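Local structure of DNA polymerase sliding clamp 2 (Thermococcus kodakarensis, 3LX2) at residues D25-I36 against Y61-D72; S152-P161 against H191-V202. The protein forms a homotrimeric ring that encircles DNA and probably acts as a moving platform tethering the polymerase and other processing proteins during replication. One frame throughout, in Å; residues are numbered along the deposited sequence.

Contact 1. Residues D25-I36 against Y61-D72; sequences DEAVFQVNMEGI and YSVESEEAIAFD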
loop_
_atom_site.group_PDB
_atom_site.type_symbol
_atom_site.label_atom_id
_atom_site.label_comp_id
_atom_site.label_asym_id
_atom_site.label_seq_id
_atom_site.Cartn_x
_atom_site.Cartn_y
_atom_site.Cartn_z
ATOM N N ASP A 25 25.716 1.334 8.409
ATOM C CA ASP A 25 24.970 1.468 9.643
ATOM C C ASP A 25 25.110 2.912 10.146
ATOM O O ASP A 25 24.209 3.434 10.799
ATOM C CB ASP A 25 25.488 0.462 10.687
ATOM C CG ASP A 25 25.499 -0.988 10.158
ATOM O OD1 ASP A 25 24.465 -1.471 9.656
ATOM O OD2 ASP A 25 26.558 -1.669 10.249
ATOM N N GLU A 26 26.250 3.520 9.818
ATOM C CA GLU A 26 26.653 4.794 10.340
ATOM C C GLU A 26 27.296 5.573 9.230
ATOM O O GLU A 26 27.927 4.989 8.337
ATOM C CB GLU A 26 27.699 4.636 11.455
ATOM C CG GLU A 26 27.481 3.412 12.385
ATOM C CD GLU A 26 28.318 3.487 13.665
ATOM O OE1 GLU A 26 29.569 3.736 13.551
ATOM O OE2 GLU A 26 27.714 3.309 14.775
ATOM N N ALA A 27 27.146 6.899 9.256
ATOM C CA ALA A 27 27.888 7.689 8.308
ATOM C C ALA A 27 28.636 8.841 8.938
ATOM O O ALA A 27 28.168 9.475 9.874
ATOM C CB ALA A 27 26.997 8.159 7.263
ATOM N N VAL A 28 29.830 9.074 8.423
ATOM C CA VAL A 28 30.605 10.230 8.773
ATOM C C VAL A 28 30.437 11.386 7.793
ATOM O O VAL A 28 30.831 11.315 6.637
ATOM C CB VAL A 28 32.103 9.844 8.817
ATOM C CG1 VAL A 28 32.976 11.064 9.232
ATOM C CG2 VAL A 28 32.318 8.615 9.753
ATOM N N PHE A 29 29.917 12.494 8.276
ATOM C CA PHE A 29 29.753 13.649 7.420
ATOM C C PHE A 29 30.861 14.643 7.672
ATOM O O PHE A 29 30.970 15.209 8.741
ATOM C CB PHE A 29 28.385 14.274 7.649
ATOM C CG PHE A 29 27.298 13.738 6.733
ATOM C CD1 PHE A 29 27.517 12.630 5.919
ATOM C CD2 PHE A 29 26.045 14.355 6.681
ATOM C CE1 PHE A 29 26.532 12.140 5.088
ATOM C CE2 PHE A 29 25.051 13.849 5.851
ATOM C CZ PHE A 29 25.311 12.741 5.046
ATOM N N GLN A 30 31.711 14.849 6.686
ATOM C CA GLN A 30 32.635 15.948 6.821
ATOM C C GLN A 30 31.937 17.255 6.451
ATOM O O GLN A 30 31.633 17.520 5.295
ATOM C CB GLN A 30 33.896 15.753 6.001
ATOM C CG GLN A 30 34.931 16.873 6.205
ATOM C CD GLN A 30 35.630 16.769 7.568
ATOM O OE1 GLN A 30 36.017 15.649 8.006
ATOM N NE2 GLN A 30 35.781 17.927 8.259
ATOM N N VAL A 31 31.706 18.062 7.473
ATOM C CA VAL A 31 31.073 19.335 7.294
ATOM C C VAL A 31 32.118 20.429 7.150
ATOM O O VAL A 31 32.736 20.829 8.147
ATOM C CB VAL A 31 30.184 19.678 8.487
ATOM C CG1 VAL A 31 29.346 20.844 8.156
ATOM C CG2 VAL A 31 29.352 18.501 8.890
ATOM N N ASN A 32 32.275 20.937 5.925
ATOM C CA ASN A 32 33.225 22.010 5.623
ATOM C C ASN A 32 32.597 23.318 5.230
ATOM O O ASN A 32 31.376 23.404 5.033
ATOM C CB ASN A 32 34.122 21.595 4.483
ATOM C CG ASN A 32 34.865 20.385 4.797
ATOM O OD1 ASN A 32 35.118 20.116 5.981
ATOM N ND2 ASN A 32 35.193 19.591 3.777
ATOM N N MET A 33 33.452 24.329 5.086
ATOM C CA MET A 33 32.988 25.667 4.754
ATOM C C MET A 33 32.329 25.623 3.400
ATOM O O MET A 33 31.305 26.217 3.209
ATOM C CB MET A 33 34.153 26.639 4.724
ATOM C CG MET A 33 34.471 27.259 6.061
ATOM S SD MET A 33 33.618 28.840 6.099
ATOM C CE MET A 33 34.418 29.635 4.672
ATOM N N GLU A 34 32.897 24.887 2.459
ATOM C CA GLU A 34 32.358 24.935 1.107
ATOM C C GLU A 34 31.302 23.823 0.828
ATOM O O GLU A 34 30.643 23.801 -0.241
ATOM C CB GLU A 34 33.500 25.052 0.051
ATOM C CG GLU A 34 34.479 23.845 -0.092
ATOM C CD GLU A 34 35.439 23.565 1.127
ATOM O OE1 GLU A 34 35.603 24.398 2.072
ATOM O OE2 GLU A 34 36.050 22.462 1.110
ATOM N N GLY A 35 31.102 22.957 1.819
ATOM C CA GLY A 35 30.069 21.982 1.679
ATOM C C GLY A 35 30.225 20.755 2.532
ATOM O O GLY A 35 31.029 20.756 3.440
ATOM N N ILE A 36 29.399 19.741 2.254
ATOM C CA ILE A 36 29.409 18.446 2.969
ATOM C C ILE A 36 29.928 17.343 2.040
ATOM O O ILE A 36 29.659 17.329 0.807
ATOM C CB ILE A 36 27.989 18.047 3.465
ATOM C CG1 ILE A 36 27.555 18.830 4.707
ATOM C CG2 ILE A 36 27.869 16.544 3.806
ATOM C CD1 ILE A 36 26.038 19.078 4.751
ATOM N N TYR A 61 23.494 28.379 4.605
ATOM C CA TYR A 61 24.552 27.504 4.885
ATOM C C TYR A 61 25.444 28.346 5.707
ATOM O O TYR A 61 25.776 29.443 5.283
ATOM C CB TYR A 61 25.264 27.139 3.603
ATOM C CG TYR A 61 26.239 26.023 3.838
ATOM C CD1 TYR A 61 25.818 24.701 3.730
ATOM C CD2 TYR A 61 27.584 26.278 4.170
ATOM C CE1 TYR A 61 26.692 23.656 3.938
ATOM C CE2 TYR A 61 28.464 25.241 4.381
ATOM C CZ TYR A 61 28.007 23.923 4.264
ATOM O OH TYR A 61 28.828 22.838 4.472
ATOM N N SER A 62 25.830 27.846 6.872
ATOM C CA SER A 62 26.776 28.565 7.689
ATOM C C SER A 62 27.486 27.678 8.696
ATOM O O SER A 62 26.845 27.108 9.594
ATOM C CB SER A 62 26.120 29.802 8.356
ATOM O OG SER A 62 26.589 29.947 9.677
ATOM N N VAL A 63 28.812 27.570 8.506
ATOM C CA VAL A 63 29.709 26.760 9.348
ATOM C C VAL A 63 30.870 27.577 9.926
ATOM O O VAL A 63 31.472 28.417 9.233
ATOM C CB VAL A 63 30.358 25.598 8.540
ATOM C CG1 VAL A 63 31.385 24.851 9.411
ATOM C CG2 VAL A 63 29.287 24.657 7.938
ATOM N N GLU A 64 31.185 27.332 11.189
ATOM C CA GLU A 64 32.326 27.999 11.806
ATOM C C GLU A 64 33.571 27.131 11.692
ATOM O O GLU A 64 34.235 27.133 10.656
ATOM C CB GLU A 64 32.008 28.352 13.239
ATOM C CG GLU A 64 30.628 28.908 13.314
ATOM C CD GLU A 64 30.577 30.216 13.982
ATOM O OE1 GLU A 64 31.094 30.292 15.129
ATOM O OE2 GLU A 64 30.010 31.151 13.360
ATOM N N SER A 65 33.874 26.374 12.730
ATOM C CA SER A 65 34.888 25.356 12.601
ATOM C C SER A 65 34.368 24.154 11.794
ATOM O O SER A 65 33.305 23.605 12.094
ATOM C CB SER A 65 35.373 24.901 13.972
ATOM O OG SER A 65 36.536 25.635 14.346
ATOM N N GLU A 66 35.147 23.761 10.790
ATOM C CA GLU A 66 34.943 22.559 10.043
ATOM C C GLU A 66 35.208 21.352 10.889
ATOM O O GLU A 66 36.213 21.292 11.580
ATOM C CB GLU A 66 35.939 22.517 8.885
ATOM C CG GLU A 66 36.206 23.880 8.247
ATOM C CD GLU A 66 36.824 23.772 6.873
ATOM O OE1 GLU A 66 37.947 23.196 6.776
ATOM O OE2 GLU A 66 36.193 24.285 5.901
ATOM N N GLU A 67 34.322 20.369 10.796
ATOM C CA GLU A 67 34.472 19.128 11.512
ATOM C C GLU A 67 33.626 18.004 10.912
ATOM O O GLU A 67 32.626 18.253 10.212
ATOM C CB GLU A 67 34.128 19.305 12.990
ATOM C CG GLU A 67 32.678 19.621 13.278
ATOM C CD GLU A 67 32.262 19.202 14.698
ATOM O OE1 GLU A 67 31.714 20.062 15.433
ATOM O OE2 GLU A 67 32.479 18.009 15.074
ATOM N N ALA A 68 34.061 16.781 11.210
ATOM C CA ALA A 68 33.342 15.563 10.920
ATOM C C ALA A 68 32.380 15.220 12.024
ATOM O O ALA A 68 32.777 15.133 13.197
ATOM C CB ALA A 68 34.315 14.426 10.754
ATOM N N ILE A 69 31.125 14.985 11.651
ATOM C CA ILE A 69 30.148 14.391 12.560
ATOM C C ILE A 69 29.757 13.010 12.079
ATOM O O ILE A 69 29.838 12.699 10.878
ATOM C CB ILE A 69 28.870 15.228 12.702
ATOM C CG1 ILE A 69 28.380 15.681 11.329
ATOM C CG2 ILE A 69 29.099 16.409 13.656
ATOM C CD1 ILE A 69 27.051 16.394 11.367
ATOM N N ALA A 70 29.305 12.182 13.003
ATOM C CA ALA A 70 28.990 10.817 12.700
ATOM C C ALA A 70 27.750 10.424 13.490
ATOM O O ALA A 70 27.578 10.826 14.638
ATOM C CB ALA A 70 30.192 9.898 13.066
ATOM N N PHE A 71 26.870 9.648 12.876
ATOM C CA PHE A 71 25.629 9.317 13.562
ATOM C C PHE A 71 24.977 8.090 12.961
ATOM O O PHE A 71 25.346 7.633 11.888
ATOM C CB PHE A 71 24.669 10.515 13.541
ATOM C CG PHE A 71 24.614 11.178 12.215
ATOM C CD1 PHE A 71 23.723 10.742 11.255
ATOM C CD2 PHE A 71 25.503 12.195 11.901
ATOM C CE1 PHE A 71 23.707 11.324 10.001
ATOM C CE2 PHE A 71 25.490 12.783 10.665
ATOM C CZ PHE A 71 24.576 12.355 9.713
ATOM N N ASP A 72 23.985 7.567 13.659
ATOM C CA ASP A 72 23.391 6.340 13.217
ATOM C C ASP A 72 22.437 6.588 12.019
ATOM O O ASP A 72 21.504 7.392 12.110
ATOM C CB ASP A 72 22.727 5.643 14.375
ATOM C CG ASP A 72 22.402 4.265 14.044
ATOM O OD1 ASP A 72 23.308 3.496 13.677
ATOM O OD2 ASP A 72 21.228 3.930 14.123
#
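The ring of Phe71 turns its edge to a face of Phe29, Phe71 CZ lying 3.9 Å from Phe29 CD2 with the planes at 87°; Ile36 CG2 lies over the opposite face of Phe29, toward its rim, and Ala27 O rises over a face of Phe71. This T-shaped pair sits on antiparallel strands 26-31 and 67-72, at one edge of the long sheet that runs through both halves of this sliding-clamp subunit. Phe71 reaches back toward Phe29 because its CG is wedged between backbone N and carbonyl carbon (chi1 44°). Val31 continues the same apolar face: CG2 meets Ile69 CG1 at 3.9 Å, while CG1 touches Val63 CG2. Phe3, from strand 3-7, packs on Ile69 and Val63. On the other face, small Ala68 leaves room for Val28 CG1 and for the bent chain of Gln30, whose NE2 donates to Asn32 OD1. Two side chains hold the backbone of the turn after Val31. Glu66 accepts Met33 N at OE2 (2.9 Å), on the anti side and tilted out of the carboxylate plane. Tyr61, whose rigid ring carries a hydroxyl at its far end, meets Asn32 O in the ring plane: Tyr61 OH donates nearly straight onto that carbonyl, at 2.7 Å.

Contact 2. Residues S152-P161 against H191-V202; sequences SDSIYFMATP and HKMTKAKSAYGV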
loop_
_atom_site.group_PDB
_atom_site.type_symbol
_atom_site.label_atom_id
_atom_site.label_comp_id
_atom_site.label_asym_id
_atom_site.label_seq_id
_atom_site.Cartn_x
_atom_site.Cartn_y
_atom_site.Cartn_z
ATOM N N SER A 152 18.608 -13.969 -11.855
ATOM C CA SER A 152 19.924 -14.170 -11.263
ATOM C C SER A 152 20.225 -13.187 -10.167
ATOM O O SER A 152 19.524 -12.218 -9.993
ATOM C CB SER A 152 20.984 -14.026 -12.335
ATOM O OG SER A 152 22.290 -14.138 -11.784
ATOM N N ASP A 153 21.312 -13.411 -9.460
ATOM C CA ASP A 153 21.789 -12.469 -8.466
ATOM C C ASP A 153 22.870 -11.566 -9.083
ATOM O O ASP A 153 23.351 -10.623 -8.463
ATOM C CB ASP A 153 22.329 -13.237 -7.248
ATOM C CG ASP A 153 23.282 -14.412 -7.655
ATOM O OD1 ASP A 153 22.820 -15.456 -8.242
ATOM O OD2 ASP A 153 24.501 -14.281 -7.374
ATOM N N SER A 154 23.204 -11.836 -10.335
ATOM C CA SER A 154 24.258 -11.111 -11.022
ATOM C C SER A 154 23.685 -10.480 -12.249
ATOM O O SER A 154 22.774 -11.059 -12.846
ATOM C CB SER A 154 25.331 -12.077 -11.451
ATOM O OG SER A 154 26.176 -12.308 -10.355
ATOM N N ILE A 155 24.184 -9.292 -12.606
ATOM C CA ILE A 155 23.783 -8.656 -13.842
ATOM C C ILE A 155 25.003 -8.269 -14.640
ATOM O O ILE A 155 25.981 -7.749 -14.090
ATOM C CB ILE A 155 22.776 -7.427 -13.641
ATOM C CG1 ILE A 155 22.313 -6.868 -14.986
ATOM C CG2 ILE A 155 23.364 -6.324 -12.785
ATOM C CD1 ILE A 155 21.108 -5.911 -14.926
ATOM N N TYR A 156 24.924 -8.529 -15.939
ATOM C CA TYR A 156 25.994 -8.219 -16.873
ATOM C C TYR A 156 25.739 -6.891 -17.502
ATOM O O TYR A 156 24.630 -6.618 -17.973
ATOM C CB TYR A 156 26.134 -9.301 -17.960
ATOM C CG TYR A 156 26.836 -10.539 -17.469
ATOM C CD1 TYR A 156 28.228 -10.620 -17.514
ATOM C CD2 TYR A 156 26.132 -11.609 -16.919
ATOM C CE1 TYR A 156 28.912 -11.736 -17.048
ATOM C CE2 TYR A 156 26.801 -12.744 -16.456
ATOM C CZ TYR A 156 28.205 -12.789 -16.522
ATOM O OH TYR A 156 28.931 -13.877 -16.067
ATOM N N PHE A 157 26.790 -6.076 -17.493
ATOM C CA PHE A 157 26.829 -4.784 -18.161
ATOM C C PHE A 157 27.723 -5.035 -19.353
ATOM O O PHE A 157 28.865 -5.459 -19.185
ATOM C CB PHE A 157 27.450 -3.715 -17.233
ATOM C CG PHE A 157 26.459 -3.032 -16.329
ATOM C CD1 PHE A 157 26.351 -1.635 -16.324
ATOM C CD2 PHE A 157 25.637 -3.765 -15.499
ATOM C CE1 PHE A 157 25.434 -0.982 -15.522
ATOM C CE2 PHE A 157 24.697 -3.129 -14.685
ATOM C CZ PHE A 157 24.590 -1.735 -14.683
ATOM N N MET A 158 27.216 -4.766 -20.550
ATOM C CA MET A 158 28.010 -4.906 -21.779
ATOM C C MET A 158 27.787 -3.752 -22.753
ATOM O O MET A 158 26.666 -3.232 -22.887
ATOM C CB MET A 158 27.662 -6.184 -22.547
ATOM C CG MET A 158 27.498 -7.477 -21.724
ATOM S SD MET A 158 26.913 -8.820 -22.818
ATOM C CE MET A 158 28.179 -8.750 -24.113
ATOM N N ALA A 159 28.850 -3.397 -23.468
ATOM C CA ALA A 159 28.738 -2.423 -24.529
ATOM C C ALA A 159 29.584 -2.699 -25.780
ATOM O O ALA A 159 30.703 -3.215 -25.722
ATOM C CB ALA A 159 29.011 -1.010 -23.996
ATOM N N THR A 160 28.983 -2.368 -26.915
ATOM C CA THR A 160 29.710 -2.005 -28.130
ATOM C C THR A 160 29.476 -0.475 -28.226
ATOM O O THR A 160 28.882 0.100 -27.283
ATOM C CB THR A 160 29.118 -2.722 -29.343
ATOM O OG1 THR A 160 27.849 -2.121 -29.687
ATOM C CG2 THR A 160 28.935 -4.224 -29.030
ATOM N N PRO A 161 29.932 0.186 -29.331
ATOM C CA PRO A 161 29.731 1.625 -29.485
ATOM C C PRO A 161 28.303 2.059 -29.866
ATOM O O PRO A 161 27.970 3.239 -29.707
ATOM C CB PRO A 161 30.718 1.996 -30.598
ATOM C CG PRO A 161 31.741 0.925 -30.565
ATOM C CD PRO A 161 30.927 -0.292 -30.298
ATOM N N HIS A 191 32.242 4.472 -26.188
ATOM C CA HIS A 191 33.117 3.323 -26.013
ATOM C C HIS A 191 34.514 3.717 -26.457
ATOM O O HIS A 191 34.698 4.177 -27.591
ATOM C CB HIS A 191 32.656 2.145 -26.876
ATOM C CG HIS A 191 33.005 0.800 -26.305
ATOM N ND1 HIS A 191 34.243 0.510 -25.761
ATOM C CD2 HIS A 191 32.274 -0.334 -26.195
ATOM C CE1 HIS A 191 34.252 -0.741 -25.332
ATOM N NE2 HIS A 191 33.071 -1.276 -25.591
ATOM N N LYS A 192 35.487 3.559 -25.557
ATOM C CA LYS A 192 36.914 3.675 -25.899
ATOM C C LYS A 192 37.484 2.300 -26.221
ATOM O O LYS A 192 38.464 1.857 -25.610
ATOM C CB LYS A 192 37.714 4.345 -24.775
ATOM C CG LYS A 192 38.377 5.668 -25.158
ATOM C CD LYS A 192 39.245 6.185 -24.027
ATOM C CE LYS A 192 38.392 6.752 -22.904
ATOM N NZ LYS A 192 39.210 6.901 -21.661
ATOM N N MET A 193 36.837 1.639 -27.181
ATOM C CA MET A 193 37.220 0.331 -27.718
ATOM C C MET A 193 35.965 -0.303 -28.315
ATOM O O MET A 193 35.144 0.396 -28.926
ATOM C CB MET A 193 37.852 -0.583 -26.659
ATOM C CG MET A 193 38.639 -1.767 -27.218
ATOM S SD MET A 193 38.919 -2.988 -25.900
ATOM C CE MET A 193 39.379 -4.471 -26.836
ATOM N N THR A 194 35.802 -1.610 -28.106
ATOM C CA THR A 194 34.809 -2.379 -28.840
ATOM C C THR A 194 34.227 -3.621 -28.122
ATOM O O THR A 194 33.099 -4.020 -28.412
ATOM C CB THR A 194 35.329 -2.665 -30.296
ATOM O OG1 THR A 194 34.534 -1.922 -31.233
ATOM C CG2 THR A 194 35.336 -4.181 -30.664
ATOM N N LYS A 195 34.966 -4.226 -27.191
ATOM C CA LYS A 195 34.406 -5.340 -26.412
ATOM C C LYS A 195 34.506 -5.005 -24.934
ATOM O O LYS A 195 35.615 -4.758 -24.448
ATOM C CB LYS A 195 35.145 -6.665 -26.687
ATOM C CG LYS A 195 35.622 -6.911 -28.144
ATOM C CD LYS A 195 35.969 -8.378 -28.412
ATOM C CE LYS A 195 34.711 -9.218 -28.700
ATOM N NZ LYS A 195 34.990 -10.690 -28.772
ATOM N N ALA A 196 33.371 -5.003 -24.219
ATOM C CA ALA A 196 33.358 -4.634 -22.772
ATOM C C ALA A 196 32.315 -5.360 -21.896
ATOM O O ALA A 196 31.118 -5.195 -22.098
ATOM C CB ALA A 196 33.227 -3.124 -22.616
ATOM N N LYS A 197 32.777 -6.121 -20.902
ATOM C CA LYS A 197 31.882 -7.012 -20.154
ATOM C C LYS A 197 32.233 -7.217 -18.657
ATOM O O LYS A 197 33.326 -7.677 -18.318
ATOM C CB LYS A 197 31.756 -8.374 -20.878
ATOM C CG LYS A 197 30.909 -9.411 -20.141
ATOM C CD LYS A 197 31.243 -10.873 -20.501
ATOM C CE LYS A 197 30.471 -11.368 -21.735
ATOM N NZ LYS A 197 30.044 -12.814 -21.645
ATOM N N SER A 198 31.271 -6.917 -17.775
ATOM C CA SER A 198 31.408 -7.245 -16.355
ATOM C C SER A 198 30.081 -7.588 -15.647
ATOM O O SER A 198 28.983 -7.291 -16.160
ATOM C CB SER A 198 32.093 -6.091 -15.629
ATOM O OG SER A 198 32.026 -6.298 -14.231
ATOM N N ALA A 199 30.208 -8.184 -14.463
ATOM C CA ALA A 199 29.072 -8.561 -13.655
ATOM C C ALA A 199 29.098 -7.946 -12.258
ATOM O O ALA A 199 30.127 -7.978 -11.554
ATOM C CB ALA A 199 28.976 -10.079 -13.526
ATOM N N TYR A 200 27.924 -7.471 -11.847
ATOM C CA TYR A 200 27.766 -6.871 -10.541
ATOM C C TYR A 200 26.530 -7.460 -9.888
ATOM O O TYR A 200 25.686 -8.118 -10.552
ATOM C CB TYR A 200 27.675 -5.339 -10.671
ATOM C CG TYR A 200 28.764 -4.792 -11.552
ATOM C CD1 TYR A 200 30.007 -4.531 -11.033
ATOM C CD2 TYR A 200 28.562 -4.582 -12.905
ATOM C CE1 TYR A 200 31.024 -4.073 -11.838
ATOM C CE2 TYR A 200 29.585 -4.118 -13.737
ATOM C CZ TYR A 200 30.811 -3.858 -13.180
ATOM O OH TYR A 200 31.866 -3.403 -13.932
ATOM N N GLY A 201 26.451 -7.254 -8.584
ATOM C CA GLY A 201 25.401 -7.849 -7.810
ATOM C C GLY A 201 24.121 -7.075 -7.975
ATOM O O GLY A 201 24.047 -5.898 -7.628
ATOM N N VAL A 202 23.104 -7.723 -8.521
ATOM C CA VAL A 202 21.791 -7.120 -8.638
ATOM C C VAL A 202 21.293 -6.379 -7.389
ATOM O O VAL A 202 20.714 -5.253 -7.476
ATOM C CB VAL A 202 20.791 -8.193 -9.087
ATOM C CG1 VAL A 202 19.350 -7.765 -8.873
ATOM C CG2 VAL A 202 21.045 -8.491 -10.549
#
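Beyond the regular strand pairing, the imidazole of His191 reaches to the end of strand 154-159, where NE2 gives Ala159 O a weak, bent hydrogen bond (3.1 Å, 127° at the hydrogen). Its CG stands anti to the backbone N (chi1 -151°), which carries the ring over to Ala159 and Thr160; Pro161 CG rests 4.0 Å from His191 CB, a compact apolar surface. Strands 154-159 and 196-201, the latter outermost, pair antiparallel in a separate four-stranded sheet of the C-terminal half of the clamp subunit. Phe157 and Tyr200 fill the buried face, the edge of Tyr200 meeting the face of Phe157 with centroids 5.6 Å apart and planes at 90°. A tyrosine suits this place because its rim packs on Phe157 while OH bonds to Ile226 O. On the opposite face Tyr156 lays its ring over Ala199, whose small CB makes a CH-pi contact 4.1 Å from the centroid, and Lys197 CG flanks CD1. At the far end Ser152 OG accepts Ser154 N, an ST turn, and Val202 N, opening helix 202-209, donates to Asp153 O (2.9 Å) from above the carbonyl plane. Val202 CG2 wedges against Ile155 CB at 3.7 Å. The face carrying Ile155, Phe157 and Tyr200 is thus largely apolar, whereas Asp153 OD2 forms a salt bridge and Ser154 OG a hydrogen bond with Arg247 NH1, whose charge would be expected to favour ionised Asp153.

From the N terminus the chain runs through helix 10-21 into strand 26-31, passes strands 35-41 and 47-54, and returns along 60-63 and 67-72, where contact 1 closes the loop and joins an outermost strand to the nine-stranded sheet. Helix 73-80 follows directly. Much later, helix 138-151 leads into strand 154-159; three strands intervene before 196-201 closes contact 2, joining an outermost strand to the separate four-stranded sheet just ahead of helix 202-209. The loops are in series, neither nesting nor crossing. Each joins the strand after one helix to the strand before the next, a recurrence consistent with the related halves of the PCNA fold. Their centres lie about 36 Å apart.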